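Local coordinates for protein hydrazine synthase subunit alpha (Candidatus Kuenenia stuttgartiensis, PDB 5C2V) that carries two c-type hemes and, within the hydrazine synthase complex, condenses hydroxylamine with ammonia to yield hydrazine, at residues Y183-K196 against N215-N228. Numbering follows the deposited sequence.
Sequences YAYNLYRLDTQGGK and NTTIDQITYNLSSN
Arg189 and Asp219 form a hydrogen-bonded pair of antiparallel strands 186-191 and 216-220, trading both backbone N-H groups for carbonyls, Arg189 N to Asp219 O and Asp219 N to Arg189 O, both 2.9 Å. Their side chains run side by side off the same face: Asp219 CG lies anti to the backbone N (chi1 177°), and OD2 takes NE of Arg189 at 3.0 Å through its anti lone pair, the carboxylate being turned 46° from the guanidinium. OD2 also meets Arg549 in a salt bridge, while Arg189 NH2 gives to the carbonyl of Thr401. Asp191 and Thr217 repeat the two-way backbone exchange, Asp191 N reaching Thr217 O at 2.9 Å. On the other face Gln220 CG sits over the Tyr188 ring, offset toward its rim, in a CH-pi contact, and Leu190 CD1 packs on Ile218 CG2 at 3.6 Å.

Past Ile221, whose N binds Leu187 O, segment 215-228 leaves the strand pairing and side chains join the backbone. Ser227 OG accepts Tyr185 N at 3.2 Å, lying at the edge of the tyrosine ring. Asn228 N then closes on Tyr185 O from above the carbonyl plane. With strand 154-171 along the far edge of 186-191, the chemistry implies a buried sheet, probably a blade of the N-terminal beta-propeller, whose regular pairing gives way to mixed backbone and side-chain bonds, with Asp219 shared between Arg189 within it and Arg549 outside the two segments.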
loop_
_atom_site.group_PDB
_atom_site.type_symbol
_atom_site.label_atom_id
_atom_site.label_comp_id
_atom_site.label_asym_id
_atom_site.label_seq_id
_atom_site.Cartn_x
_atom_site.Cartn_y
_atom_site.Cartn_z
ATOM N N TYR D 183 -16.749 -21.679 -6.893
ATOM C CA TYR D 183 -17.437 -21.141 -8.059
ATOM C C TYR D 183 -16.480 -20.321 -8.922
ATOM O O TYR D 183 -15.590 -19.656 -8.395
ATOM C CB TYR D 183 -18.629 -20.281 -7.628
ATOM C CG TYR D 183 -18.299 -19.258 -6.561
ATOM C CD1 TYR D 183 -17.892 -17.974 -6.903
ATOM C CD2 TYR D 183 -18.398 -19.575 -5.211
ATOM C CE1 TYR D 183 -17.592 -17.036 -5.931
ATOM C CE2 TYR D 183 -18.101 -18.644 -4.233
ATOM C CZ TYR D 183 -17.697 -17.377 -4.598
ATOM O OH TYR D 183 -17.399 -16.446 -3.628
ATOM N N ALA D 184 -16.656 -20.360 -10.239
ATOM C CA ALA D 184 -16.032 -19.359 -11.099
ATOM C C ALA D 184 -17.038 -18.852 -12.127
ATOM O O ALA D 184 -17.416 -19.575 -13.048
ATOM C CB ALA D 184 -14.803 -19.932 -11.786
ATOM N N TYR D 185 -17.451 -17.599 -11.973
ATOM C CA TYR D 185 -18.430 -16.993 -12.868
ATOM C C TYR D 185 -17.833 -16.392 -14.135
ATOM O O TYR D 185 -16.665 -16.001 -14.167
ATOM C CB TYR D 185 -19.240 -15.936 -12.121
ATOM C CG TYR D 185 -20.298 -16.543 -11.231
ATOM C CD1 TYR D 185 -20.002 -16.932 -9.933
ATOM C CD2 TYR D 185 -21.590 -16.749 -11.700
ATOM C CE1 TYR D 185 -20.964 -17.496 -9.122
ATOM C CE2 TYR D 185 -22.559 -17.313 -10.895
ATOM C CZ TYR D 185 -22.242 -17.685 -9.606
ATOM O OH TYR D 185 -23.204 -18.246 -8.799
ATOM N N ASN D 186 -18.656 -16.325 -15.174
ATOM C CA ASN D 186 -18.309 -15.636 -16.407
ATOM C C ASN D 186 -19.565 -15.079 -17.067
ATOM O O ASN D 186 -20.672 -15.274 -16.565
ATOM C CB ASN D 186 -17.570 -16.575 -17.356
ATOM C CG ASN D 186 -16.074 -16.588 -17.112
ATOM O OD1 ASN D 186 -15.449 -15.536 -16.977
ATOM N ND2 ASN D 186 -15.489 -17.779 -17.069
ATOM N N LEU D 187 -19.399 -14.386 -18.188
ATOM C CA LEU D 187 -20.543 -13.800 -18.878
ATOM C C LEU D 187 -20.963 -14.632 -20.084
ATOM O O LEU D 187 -20.126 -15.123 -20.843
ATOM C CB LEU D 187 -20.237 -12.365 -19.312
ATOM C CG LEU D 187 -20.096 -11.330 -18.193
ATOM C CD1 LEU D 187 -19.967 -9.929 -18.770
ATOM C CD2 LEU D 187 -21.271 -11.411 -17.228
ATOM N N TYR D 188 -22.273 -14.786 -20.243
ATOM C CA TYR D 188 -22.849 -15.520 -21.359
ATOM C C TYR D 188 -23.833 -14.650 -22.132
ATOM O O TYR D 188 -24.618 -13.901 -21.536
ATOM C CB TYR D 188 -23.571 -16.779 -20.872
ATOM C CG TYR D 188 -22.676 -17.911 -20.425
ATOM C CD1 TYR D 188 -22.206 -17.978 -19.120
ATOM C CD2 TYR D 188 -22.327 -18.930 -21.301
ATOM C CE1 TYR D 188 -21.397 -19.019 -18.706
ATOM C CE2 TYR D 188 -21.519 -19.976 -20.896
ATOM C CZ TYR D 188 -21.057 -20.015 -19.597
ATOM O OH TYR D 188 -20.252 -21.054 -19.189
ATOM N N ARG D 189 -23.785 -14.751 -23.457
ATOM C CA ARG D 189 -24.820 -14.170 -24.301
ATOM C C ARG D 189 -25.797 -15.271 -24.702
ATOM O O ARG D 189 -25.400 -16.413 -24.951
ATOM C CB ARG D 189 -24.223 -13.486 -25.534
ATOM C CG ARG D 189 -23.538 -14.408 -26.528
ATOM C CD ARG D 189 -23.142 -13.641 -27.781
ATOM N NE ARG D 189 -22.367 -14.456 -28.712
ATOM C CZ ARG D 189 -21.924 -14.024 -29.889
ATOM N NH1 ARG D 189 -22.184 -12.785 -30.283
ATOM N NH2 ARG D 189 -21.224 -14.832 -30.675
ATOM N N LEU D 190 -27.078 -14.923 -24.750
ATOM C CA LEU D 190 -28.129 -15.913 -24.951
ATOM C C LEU D 190 -29.104 -15.499 -26.047
ATOM O O LEU D 190 -29.755 -14.456 -25.954
ATOM C CB LEU D 190 -28.878 -16.151 -23.634
ATOM C CG LEU D 190 -30.062 -17.122 -23.586
ATOM C CD1 LEU D 190 -30.102 -17.817 -22.241
ATOM C CD2 LEU D 190 -31.378 -16.401 -23.826
ATOM N N ASP D 191 -29.195 -16.326 -27.083
ATOM C CA ASP D 191 -30.200 -16.149 -28.120
ATOM C C ASP D 191 -31.512 -16.762 -27.648
ATOM O O ASP D 191 -31.584 -17.961 -27.337
ATOM C CB ASP D 191 -29.747 -16.779 -29.439
ATOM C CG ASP D 191 -30.532 -16.263 -30.633
ATOM O OD1 ASP D 191 -31.757 -16.053 -30.507
ATOM O OD2 ASP D 191 -29.921 -16.062 -31.704
ATOM N N THR D 192 -32.541 -15.919 -27.598
ATOM C CA THR D 192 -33.851 -16.295 -27.084
ATOM C C THR D 192 -34.710 -17.010 -28.121
ATOM O O THR D 192 -35.692 -17.664 -27.774
ATOM C CB THR D 192 -34.626 -15.057 -26.584
ATOM O OG1 THR D 192 -34.912 -14.190 -27.689
ATOM C CG2 THR D 192 -33.813 -14.296 -25.548
ATOM N N GLN D 193 -34.346 -16.879 -29.393
ATOM C CA GLN D 193 -35.153 -17.456 -30.462
ATOM C C GLN D 193 -34.652 -18.824 -30.916
ATOM O O GLN D 193 -35.235 -19.433 -31.813
ATOM C CB GLN D 193 -35.219 -16.497 -31.653
ATOM C CG GLN D 193 -36.073 -15.264 -31.388
ATOM C CD GLN D 193 -37.484 -15.609 -30.939
ATOM O OE1 GLN D 193 -38.011 -16.676 -31.260
ATOM N NE2 GLN D 193 -38.101 -14.705 -30.188
ATOM N N GLY D 194 -33.595 -19.315 -30.276
ATOM C CA GLY D 194 -33.053 -20.624 -30.597
ATOM C C GLY D 194 -31.878 -20.559 -31.551
ATOM O O GLY D 194 -31.540 -21.545 -32.210
ATOM N N GLY D 195 -31.256 -19.388 -31.629
ATOM C CA GLY D 195 -30.132 -19.175 -32.518
ATOM C C GLY D 195 -30.541 -18.411 -33.760
ATOM O O GLY D 195 -29.704 -18.085 -34.601
ATOM N N LYS D 196 -31.823 -18.109 -33.894
ATOM C CA LYS D 196 -32.271 -17.500 -35.134
ATOM C C LYS D 196 -31.976 -16.003 -35.181
ATOM O O LYS D 196 -31.935 -15.420 -36.256
ATOM C CB LYS D 196 -33.764 -17.771 -35.355
ATOM C CG LYS D 196 -34.047 -19.168 -35.907
ATOM C CD LYS D 196 -34.355 -20.143 -34.785
ATOM C CE LYS D 196 -34.507 -21.570 -35.277
ATOM N NZ LYS D 196 -34.918 -22.472 -34.165
ATOM N N ASN D 215 -35.836 -23.814 -26.528
ATOM C CA ASN D 215 -35.658 -22.974 -27.714
ATOM C C ASN D 215 -34.724 -21.794 -27.441
ATOM O O ASN D 215 -35.029 -20.654 -27.790
ATOM C CB ASN D 215 -37.013 -22.468 -28.226
ATOM C CG ASN D 215 -36.935 -21.910 -29.637
ATOM O OD1 ASN D 215 -36.228 -22.443 -30.492
ATOM N ND2 ASN D 215 -37.656 -20.821 -29.883
ATOM N N THR D 216 -33.590 -22.072 -26.804
ATOM C CA THR D 216 -32.611 -21.029 -26.494
ATOM C C THR D 216 -31.193 -21.512 -26.778
ATOM O O THR D 216 -30.955 -22.713 -26.884
ATOM C CB THR D 216 -32.699 -20.580 -25.021
ATOM O OG1 THR D 216 -32.496 -21.708 -24.161
ATOM C CG2 THR D 216 -34.055 -19.960 -24.723
ATOM N N THR D 217 -30.251 -20.581 -26.904
ATOM C CA THR D 217 -28.854 -20.966 -27.122
ATOM C C THR D 217 -27.905 -20.064 -26.335
ATOM O O THR D 217 -28.131 -18.862 -26.240
ATOM C CB THR D 217 -28.482 -20.915 -28.620
ATOM O OG1 THR D 217 -29.436 -21.669 -29.378
ATOM C CG2 THR D 217 -27.092 -21.493 -28.853
ATOM N N ILE D 218 -26.848 -20.638 -25.763
ATOM C CA ILE D 218 -25.896 -19.834 -24.999
ATOM C C ILE D 218 -24.467 -19.909 -25.537
ATOM O O ILE D 218 -24.019 -20.952 -26.026
ATOM C CB ILE D 218 -25.875 -20.238 -23.508
ATOM C CG1 ILE D 218 -25.611 -21.737 -23.356
ATOM C CG2 ILE D 218 -27.181 -19.859 -22.835
ATOM C CD1 ILE D 218 -25.508 -22.193 -21.918
ATOM N N ASP D 219 -23.767 -18.782 -25.434
ATOM C CA ASP D 219 -22.366 -18.675 -25.830
ATOM C C ASP D 219 -21.578 -17.939 -24.748
ATOM O O ASP D 219 -22.068 -16.967 -24.174
ATOM C CB ASP D 219 -22.240 -17.951 -27.173
ATOM C CG ASP D 219 -20.798 -17.759 -27.602
ATOM O OD1 ASP D 219 -19.998 -18.706 -27.450
ATOM O OD2 ASP D 219 -20.465 -16.658 -28.088
ATOM N N GLN D 220 -20.359 -18.397 -24.472
ATOM C CA GLN D 220 -19.549 -17.805 -23.408
ATOM C C GLN D 220 -18.631 -16.711 -23.944
ATOM O O GLN D 220 -17.688 -16.990 -24.685
ATOM C CB GLN D 220 -18.722 -18.886 -22.709
ATOM C CG GLN D 220 -17.893 -18.379 -21.542
ATOM C CD GLN D 220 -17.078 -19.477 -20.890
ATOM O OE1 GLN D 220 -17.226 -20.655 -21.217
ATOM N NE2 GLN D 220 -16.209 -19.096 -19.962
ATOM N N ILE D 221 -18.914 -15.467 -23.571
ATOM C CA ILE D 221 -18.160 -14.327 -24.084
ATOM C C ILE D 221 -16.969 -13.882 -23.223
ATOM O O ILE D 221 -16.135 -13.103 -23.685
ATOM C CB ILE D 221 -19.086 -13.114 -24.276
ATOM C CG1 ILE D 221 -19.643 -12.655 -22.925
ATOM C CG2 ILE D 221 -20.213 -13.460 -25.235
ATOM C CD1 ILE D 221 -20.602 -11.491 -23.024
ATOM N N THR D 222 -16.880 -14.373 -21.989
ATOM C CA THR D 222 -15.788 -13.982 -21.089
ATOM C C THR D 222 -15.143 -15.204 -20.446
ATOM O O THR D 222 -15.828 -16.050 -19.885
ATOM C CB THR D 222 -16.262 -13.025 -19.976
ATOM O OG1 THR D 222 -17.232 -13.683 -19.151
ATOM C CG2 THR D 222 -16.867 -11.759 -20.569
ATOM N N TYR D 223 -13.829 -15.317 -20.595
ATOM C CA TYR D 223 -13.084 -16.489 -20.136
ATOM C C TYR D 223 -12.273 -16.355 -18.834
ATOM O O TYR D 223 -11.493 -17.250 -18.506
ATOM C CB TYR D 223 -12.219 -16.975 -21.293
ATOM C CG TYR D 223 -13.130 -17.491 -22.380
ATOM C CD1 TYR D 223 -13.547 -16.668 -23.419
ATOM C CD2 TYR D 223 -13.653 -18.775 -22.314
ATOM C CE1 TYR D 223 -14.415 -17.129 -24.390
ATOM C CE2 TYR D 223 -14.518 -19.245 -23.279
ATOM C CZ TYR D 223 -14.897 -18.419 -24.314
ATOM O OH TYR D 223 -15.762 -18.889 -25.275
ATOM N N ASN D 224 -12.439 -15.244 -18.117
ATOM C CA ASN D 224 -11.712 -14.991 -16.864
ATOM C C ASN D 224 -11.751 -16.165 -15.879
ATOM O O ASN D 224 -12.797 -16.777 -15.666
ATOM C CB ASN D 224 -12.281 -13.742 -16.177
ATOM C CG ASN D 224 -11.418 -13.253 -15.018
ATOM O OD1 ASN D 224 -10.454 -13.904 -14.619
ATOM N ND2 ASN D 224 -11.782 -12.101 -14.462
ATOM N N LEU D 225 -10.596 -16.468 -15.287
ATOM C CA LEU D 225 -10.470 -17.575 -14.339
ATOM C C LEU D 225 -11.093 -17.250 -12.985
ATOM O O LEU D 225 -11.316 -18.142 -12.166
ATOM C CB LEU D 225 -9.001 -17.961 -14.156
ATOM C CG LEU D 225 -8.428 -18.898 -15.222
ATOM C CD1 LEU D 225 -6.972 -19.228 -14.935
ATOM C CD2 LEU D 225 -9.257 -20.168 -15.303
ATOM N N SER D 226 -11.365 -15.972 -12.752
ATOM C CA SER D 226 -12.136 -15.565 -11.585
ATOM C C SER D 226 -13.476 -15.011 -12.049
ATOM O O SER D 226 -13.742 -14.937 -13.248
ATOM C CB SER D 226 -11.378 -14.534 -10.748
ATOM O OG SER D 226 -10.342 -15.151 -10.001
ATOM N N SER D 227 -14.313 -14.614 -11.100
ATOM C CA SER D 227 -15.705 -14.299 -11.400
ATOM C C SER D 227 -15.914 -12.962 -12.109
ATOM O O SER D 227 -15.454 -11.919 -11.646
ATOM C CB SER D 227 -16.528 -14.321 -10.112
ATOM O OG SER D 227 -16.565 -15.622 -9.552
ATOM N N ASN D 228 -16.613 -13.016 -13.239
ATOM C CA ASN D 228 -17.161 -11.825 -13.879
ATOM C C ASN D 228 -18.659 -11.776 -13.612
ATOM O O ASN D 228 -19.356 -12.773 -13.802
ATOM C CB ASN D 228 -16.886 -11.824 -15.383
ATOM C CG ASN D 228 -15.444 -11.500 -15.713
ATOM O OD1 ASN D 228 -14.758 -10.826 -14.947
ATOM N ND2 ASN D 228 -14.981 -11.971 -16.865
#